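Local coordinates for mitochondrial antiviral signaling protein (MAVS) (Equus caballus, PDB 4O9L) that relays signals in antiviral innate immunity, probably through prion-like filaments built by its caspase recruitment domain, at residues A[25-30]-A[56-61]; A[35-40]-A[66-71]. The protein carries 1 engineered substitution. All blocks are in the same frame, centred on the assembly; numbering follows the deposited sequence.

Contact 1 (A[25-30]-A[56-61]). Engineered in segment 25-30: Arg-29 (natural residue Glu).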
loop_
_atom_site.group_PDB
_atom_site.type_symbol
_atom_site.label_atom_id
_atom_site.label_comp_id
_atom_site.label_asym_id
_atom_site.label_seq_id
_atom_site.Cartn_x
_atom_site.Cartn_y
_atom_site.Cartn_z
ATOM N N ILE A 25 6.134 7.002 -3.298
ATOM C CA ILE A 25 4.917 6.500 -3.925
ATOM C C ILE A 25 4.075 7.733 -4.238
ATOM O O ILE A 25 3.985 8.647 -3.412
ATOM C CB ILE A 25 4.143 5.568 -2.963
ATOM C CG1 ILE A 25 4.978 4.319 -2.663
ATOM C CG2 ILE A 25 2.762 5.188 -3.529
ATOM C CD1 ILE A 25 4.333 3.378 -1.655
ATOM N N HIS A 26 3.502 7.791 -5.435
ATOM C CA HIS A 26 2.526 8.824 -5.745
ATOM C C HIS A 26 1.155 8.170 -5.647
ATOM O O HIS A 26 0.833 7.288 -6.445
ATOM C CB HIS A 26 2.737 9.379 -7.151
ATOM C CG HIS A 26 1.781 10.474 -7.517
ATOM N ND1 HIS A 26 1.489 10.804 -8.825
ATOM C CD2 HIS A 26 1.053 11.319 -6.746
ATOM C CE1 HIS A 26 0.622 11.801 -8.843
ATOM N NE2 HIS A 26 0.339 12.131 -7.594
ATOM N N VAL A 27 0.357 8.593 -4.674
ATOM C CA VAL A 27 -0.911 7.917 -4.389
ATOM C C VAL A 27 -1.813 7.784 -5.614
ATOM O O VAL A 27 -2.339 6.700 -5.907
ATOM C CB VAL A 27 -1.678 8.607 -3.235
ATOM C CG1 VAL A 27 -3.131 8.091 -3.146
ATOM C CG2 VAL A 27 -0.953 8.380 -1.924
ATOM N N LEU A 28 -1.977 8.874 -6.353
ATOM C CA LEU A 28 -2.911 8.871 -7.471
ATOM C C LEU A 28 -2.491 7.878 -8.544
ATOM O O LEU A 28 -3.328 7.214 -9.147
ATOM C CB LEU A 28 -3.064 10.274 -8.056
ATOM C CG LEU A 28 -3.912 11.263 -7.254
ATOM C CD1 LEU A 28 -4.271 12.459 -8.156
ATOM C CD2 LEU A 28 -5.173 10.602 -6.694
ATOM N N ARG A 29 -1.186 7.767 -8.766
ATOM C CA ARG A 29 -0.664 6.839 -9.754
ATOM C C ARG A 29 -0.808 5.381 -9.332
ATOM O O ARG A 29 -1.082 4.526 -10.166
ATOM C CB ARG A 29 0.808 7.140 -10.051
ATOM C CG ARG A 29 1.410 6.199 -11.065
ATOM C CD ARG A 29 2.850 6.555 -11.398
ATOM N NE ARG A 29 3.352 5.681 -12.450
ATOM C CZ ARG A 29 4.629 5.588 -12.796
ATOM N NH1 ARG A 29 4.990 4.757 -13.770
ATOM N NH2 ARG A 29 5.535 6.324 -12.162
ATOM N N ILE A 30 -0.637 5.092 -8.047
ATOM C CA ILE A 30 -0.645 3.698 -7.605
ATOM C C ILE A 30 -2.054 3.112 -7.437
ATOM O O ILE A 30 -2.246 1.916 -7.675
ATOM C CB ILE A 30 0.208 3.461 -6.330
ATOM C CG1 ILE A 30 0.563 1.962 -6.204
ATOM C CG2 ILE A 30 -0.525 3.976 -5.083
ATOM C CD1 ILE A 30 1.636 1.628 -5.141
ATOM N N ASP A 56 -0.249 12.473 3.851
ATOM C CA ASP A 56 -1.285 11.987 4.762
ATOM C C ASP A 56 -2.143 10.889 4.138
ATOM O O ASP A 56 -2.555 9.953 4.832
ATOM C CB ASP A 56 -2.162 13.134 5.279
ATOM C CG ASP A 56 -1.443 14.007 6.298
ATOM O OD1 ASP A 56 -0.604 13.475 7.054
ATOM O OD2 ASP A 56 -1.721 15.224 6.348
ATOM N N THR A 57 -2.399 10.995 2.835
ATOM C CA THR A 57 -3.211 9.998 2.128
ATOM C C THR A 57 -2.473 8.664 2.006
ATOM O O THR A 57 -3.081 7.591 2.005
ATOM C CB THR A 57 -3.645 10.518 0.742
ATOM O OG1 THR A 57 -4.260 11.801 0.916
ATOM C CG2 THR A 57 -4.650 9.576 0.090
ATOM N N LEU A 58 -1.152 8.733 1.935
ATOM C CA LEU A 58 -0.354 7.524 1.909
ATOM C C LEU A 58 -0.519 6.749 3.223
ATOM O O LEU A 58 -0.612 5.516 3.216
ATOM C CB LEU A 58 1.110 7.871 1.637
ATOM C CG LEU A 58 2.033 6.694 1.350
ATOM C CD1 LEU A 58 1.551 5.925 0.126
ATOM C CD2 LEU A 58 3.466 7.195 1.154
ATOM N N LEU A 59 -0.568 7.463 4.348
ATOM C CA LEU A 59 -0.810 6.811 5.633
ATOM C C LEU A 59 -2.167 6.107 5.591
ATOM O O LEU A 59 -2.304 4.937 5.982
ATOM C CB LEU A 59 -0.771 7.828 6.772
ATOM C CG LEU A 59 0.610 8.398 7.123
ATOM C CD1 LEU A 59 0.494 9.571 8.080
ATOM C CD2 LEU A 59 1.509 7.326 7.726
ATOM N N GLU A 60 -3.170 6.821 5.089
ATOM C CA GLU A 60 -4.515 6.275 5.006
ATOM C C GLU A 60 -4.574 5.101 4.025
ATOM O O GLU A 60 -5.313 4.134 4.231
ATOM C CB GLU A 60 -5.509 7.386 4.643
ATOM C CG GLU A 60 -6.951 6.925 4.449
ATOM C CD GLU A 60 -7.523 6.207 5.657
ATOM O OE1 GLU A 60 -7.074 6.461 6.803
ATOM O OE2 GLU A 60 -8.438 5.376 5.454
ATOM N N LEU A 61 -3.774 5.178 2.970
ATOM C CA LEU A 61 -3.723 4.108 1.976
ATOM C C LEU A 61 -3.290 2.772 2.599
ATOM O O LEU A 61 -3.890 1.726 2.339
ATOM C CB LEU A 61 -2.785 4.486 0.824
ATOM C CG LEU A 61 -2.581 3.408 -0.254
ATOM C CD1 LEU A 61 -3.920 3.003 -0.869
ATOM C CD2 LEU A 61 -1.618 3.876 -1.347
#
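Val-27 sets its two methyl groups against neighbouring residues of the long helix: CG1 meets the methyl CG2 of Thr-57 at 3.9 Å, while CG2 rests on the backbone of Leu-58, 3.9 Å from its N, and also touches CD1 of that leucine. CG1 lies anti to the backbone N (chi1 168°), which spreads the two branches over the helix surface. The CA atoms come nearest here, 6.3 Å between Val-27 and Leu-58. Apolar contacts continue on both ends of the short segment. Leu-58 pushes CD1 against the CB and CG2 of Ile-25, 3.9 Å from CG2, the two side chains crossing at about a right angle. One turn further along, Leu-61 brings CD2 to within 3.9 Å of CG2 of Ile-30, the two side chains meeting obliquely.

No hydrogen bond links the two segments directly. Polar ties to helix 39-66 lie just outside the segment: Asn-54 accepts from Val-27 N through OD1 and donates from ND2 to Ile-25 O, gripping the chain where helix 27-30 starts, and His-26 NE2 is hydrogen-bonded to Tyr-49 OH. Thr-57 turns its hydroxyl back to Gly-53 O, so its methyl group is the part that faces Val-27. The engineered Arg-29 takes no part in the interface and forms a salt bridge with Glu-83.

All six touching residues are buried. Helix 27-30 thus packs on the C-terminal half of helix 39-66, while Ile-25 and Ile-30 also reach Leu-79 on helix 71-81.

Contact 2 (A[35-40]-A[66-71])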
loop_
_atom_site.group_PDB
_atom_site.type_symbol
_atom_site.label_atom_id
_atom_site.label_comp_id
_atom_site.label_asym_id
_atom_site.label_seq_id
_atom_site.Cartn_x
_atom_site.Cartn_y
_atom_site.Cartn_z
ATOM N N SER A 35 -5.611 -3.838 -7.057
ATOM C CA SER A 35 -6.854 -4.548 -7.365
ATOM C C SER A 35 -7.610 -5.030 -6.125
ATOM O O SER A 35 -8.755 -5.475 -6.226
ATOM C CB SER A 35 -6.577 -5.718 -8.327
ATOM O OG SER A 35 -5.684 -6.672 -7.752
ATOM N N CYS A 36 -6.974 -4.952 -4.956
ATOM C CA CYS A 36 -7.618 -5.400 -3.728
ATOM C C CYS A 36 -8.544 -4.341 -3.170
ATOM O O CYS A 36 -9.398 -4.651 -2.353
ATOM C CB CYS A 36 -6.597 -5.805 -2.661
ATOM S SG CYS A 36 -5.580 -4.440 -2.060
ATOM N N LEU A 37 -8.380 -3.096 -3.617
ATOM C CA LEU A 37 -9.270 -2.013 -3.200
ATOM C C LEU A 37 -10.626 -2.120 -3.908
ATOM O O LEU A 37 -10.706 -2.538 -5.066
ATOM C CB LEU A 37 -8.628 -0.645 -3.487
ATOM C CG LEU A 37 -7.307 -0.394 -2.759
ATOM C CD1 LEU A 37 -6.725 0.978 -3.098
ATOM C CD2 LEU A 37 -7.540 -0.509 -1.249
ATOM N N THR A 38 -11.698 -1.754 -3.209
ATOM C CA THR A 38 -13.018 -1.698 -3.833
ATOM C C THR A 38 -13.172 -0.381 -4.580
ATOM O O THR A 38 -12.385 0.554 -4.368
ATOM C CB THR A 38 -14.138 -1.846 -2.797
ATOM O OG1 THR A 38 -14.028 -0.792 -1.836
ATOM C CG2 THR A 38 -14.021 -3.194 -2.085
ATOM N N THR A 39 -14.166 -0.301 -5.464
ATOM C CA THR A 39 -14.421 0.943 -6.190
ATOM C C THR A 39 -14.718 2.063 -5.202
ATOM O O THR A 39 -14.297 3.202 -5.399
ATOM C CB THR A 39 -15.593 0.809 -7.172
ATOM O OG1 THR A 39 -16.655 0.076 -6.547
ATOM C CG2 THR A 39 -15.149 0.076 -8.431
ATOM N N SER A 40 -15.432 1.717 -4.132
ATOM C CA SER A 40 -15.701 2.645 -3.042
ATOM C C SER A 40 -14.419 3.118 -2.349
ATOM O O SER A 40 -14.277 4.312 -2.044
ATOM C CB SER A 40 -16.641 2.008 -2.021
ATOM O OG SER A 40 -16.722 2.804 -0.852
ATOM N N ARG A 66 -4.661 -2.671 4.441
ATOM C CA ARG A 66 -4.593 -3.691 5.483
ATOM C C ARG A 66 -5.950 -4.364 5.785
ATOM O O ARG A 66 -5.996 -5.513 6.242
ATOM C CB ARG A 66 -3.992 -3.058 6.750
ATOM C CG ARG A 66 -3.796 -4.004 7.910
ATOM C CD ARG A 66 -3.531 -3.240 9.189
ATOM N NE ARG A 66 -2.822 -4.071 10.155
ATOM C CZ ARG A 66 -2.443 -3.661 11.358
ATOM N NH1 ARG A 66 -1.798 -4.491 12.170
ATOM N NH2 ARG A 66 -2.713 -2.420 11.747
ATOM N N ARG A 67 -7.045 -3.658 5.508
ATOM C CA ARG A 67 -8.394 -4.203 5.677
ATOM C C ARG A 67 -8.822 -5.137 4.533
ATOM O O ARG A 67 -9.870 -5.781 4.610
ATOM C CB ARG A 67 -9.420 -3.064 5.773
ATOM C CG ARG A 67 -9.315 -2.188 7.017
ATOM C CD ARG A 67 -10.486 -1.177 7.119
ATOM N NE ARG A 67 -10.133 0.131 6.568
ATOM C CZ ARG A 67 -9.503 1.081 7.254
ATOM N NH1 ARG A 67 -9.215 2.248 6.677
ATOM N NH2 ARG A 67 -9.166 0.861 8.520
ATOM N N ARG A 68 -8.034 -5.208 3.466
ATOM C CA ARG A 68 -8.465 -5.956 2.280
ATOM C C ARG A 68 -7.674 -7.239 2.033
ATOM O O ARG A 68 -6.471 -7.319 2.321
ATOM C CB ARG A 68 -8.404 -5.066 1.025
ATOM C CG ARG A 68 -9.273 -3.797 1.101
ATOM C CD ARG A 68 -10.759 -4.127 1.125
ATOM N NE ARG A 68 -11.581 -2.914 1.184
ATOM C CZ ARG A 68 -12.389 -2.595 2.194
ATOM N NH1 ARG A 68 -13.091 -1.462 2.159
ATOM N NH2 ARG A 68 -12.509 -3.416 3.234
ATOM N N ASN A 69 -8.358 -8.231 1.473
ATOM C CA ASN A 69 -7.738 -9.485 1.051
ATOM C C ASN A 69 -6.489 -9.294 0.189
ATOM O O ASN A 69 -6.513 -8.542 -0.795
ATOM C CB ASN A 69 -8.763 -10.320 0.259
ATOM C CG ASN A 69 -8.117 -11.483 -0.505
ATOM O OD1 ASN A 69 -7.617 -11.323 -1.634
ATOM N ND2 ASN A 69 -8.139 -12.665 0.105
ATOM N N GLY A 70 -5.400 -9.969 0.565
ATOM C CA GLY A 70 -4.221 -10.077 -0.278
ATOM C C GLY A 70 -3.524 -8.775 -0.634
ATOM O O GLY A 70 -2.870 -8.681 -1.680
ATOM N N TRP A 71 -3.654 -7.778 0.239
ATOM C CA TRP A 71 -3.107 -6.451 -0.019
ATOM C C TRP A 71 -1.598 -6.447 -0.220
ATOM O O TRP A 71 -1.081 -5.613 -0.962
ATOM C CB TRP A 71 -3.467 -5.484 1.113
ATOM C CG TRP A 71 -2.801 -5.794 2.429
ATOM C CD1 TRP A 71 -3.285 -6.601 3.421
ATOM C CD2 TRP A 71 -1.555 -5.262 2.913
ATOM N NE1 TRP A 71 -2.407 -6.619 4.488
ATOM C CE2 TRP A 71 -1.340 -5.810 4.202
ATOM C CE3 TRP A 71 -0.590 -4.401 2.376
ATOM C CZ2 TRP A 71 -0.208 -5.509 4.961
ATOM C CZ3 TRP A 71 0.535 -4.101 3.129
ATOM C CH2 TRP A 71 0.716 -4.652 4.408
#
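Arg-68 lays the aliphatic part of its side chain over the carbonyl oxygen of Cys-36, with CB at 3.5 Å and CG at 3.6 Å from that O. Its chain bends at chi2 (-67°), then carries the guanidinium past Thr-38, whose methyl CG2 stands 4.1 Å from NE, the two side chains crossing at about a right angle. The charge is answered by Asp-41, which pairs with NE through OD2; the same oxygen accepts from Thr-38 N, joining Arg-68 to the N-cap of helix 39-66. Thr-38 caps a backbone N in return, consistent with a capping box.

The side chain of Cys-36 meets the rest of the turn. Its CB lies 3.3 Å from Asn-69 O, and SG, placed between its own N and carbonyl carbon (chi1 65°), reaches Trp-71 at 3.8 Å from CA and 4.0 Å from CB. The indole leads away from this meeting toward helix 6-17, where it touches Phe-12 and Ile-15.

Residues 68 to 71 form a type II beta turn, with Gly-70, at positive phi, the N-cap of helix 71-81. Two interhelical connections thus meet side by side, as part of the all-helical caspase recruitment domain of the death-fold superfamily.

In the fold
Contact 1 and contact 2 lie about 14 Å apart, centre to centre, within the one caspase recruitment domain. Along the chain their segments alternate, 25-30, 35-40, 56-61 and 66-71, so the two pairings cross in sequence. Helix 39-66 is common to both: contact 1 uses its later part, whereas contact 2 brings the connection leading into it beside the one leaving it. They also touch directly, CD1 of Leu-61 packing 4.1 Å from CD1 of Leu-37, and Glu-60 forms a long, weak ion pair with Arg-67. Contact 1 is buried and apolar, contact 2 nearer the surface; contact 1 lies on the flank of the long helix, contact 2 where the connections at its two ends meet.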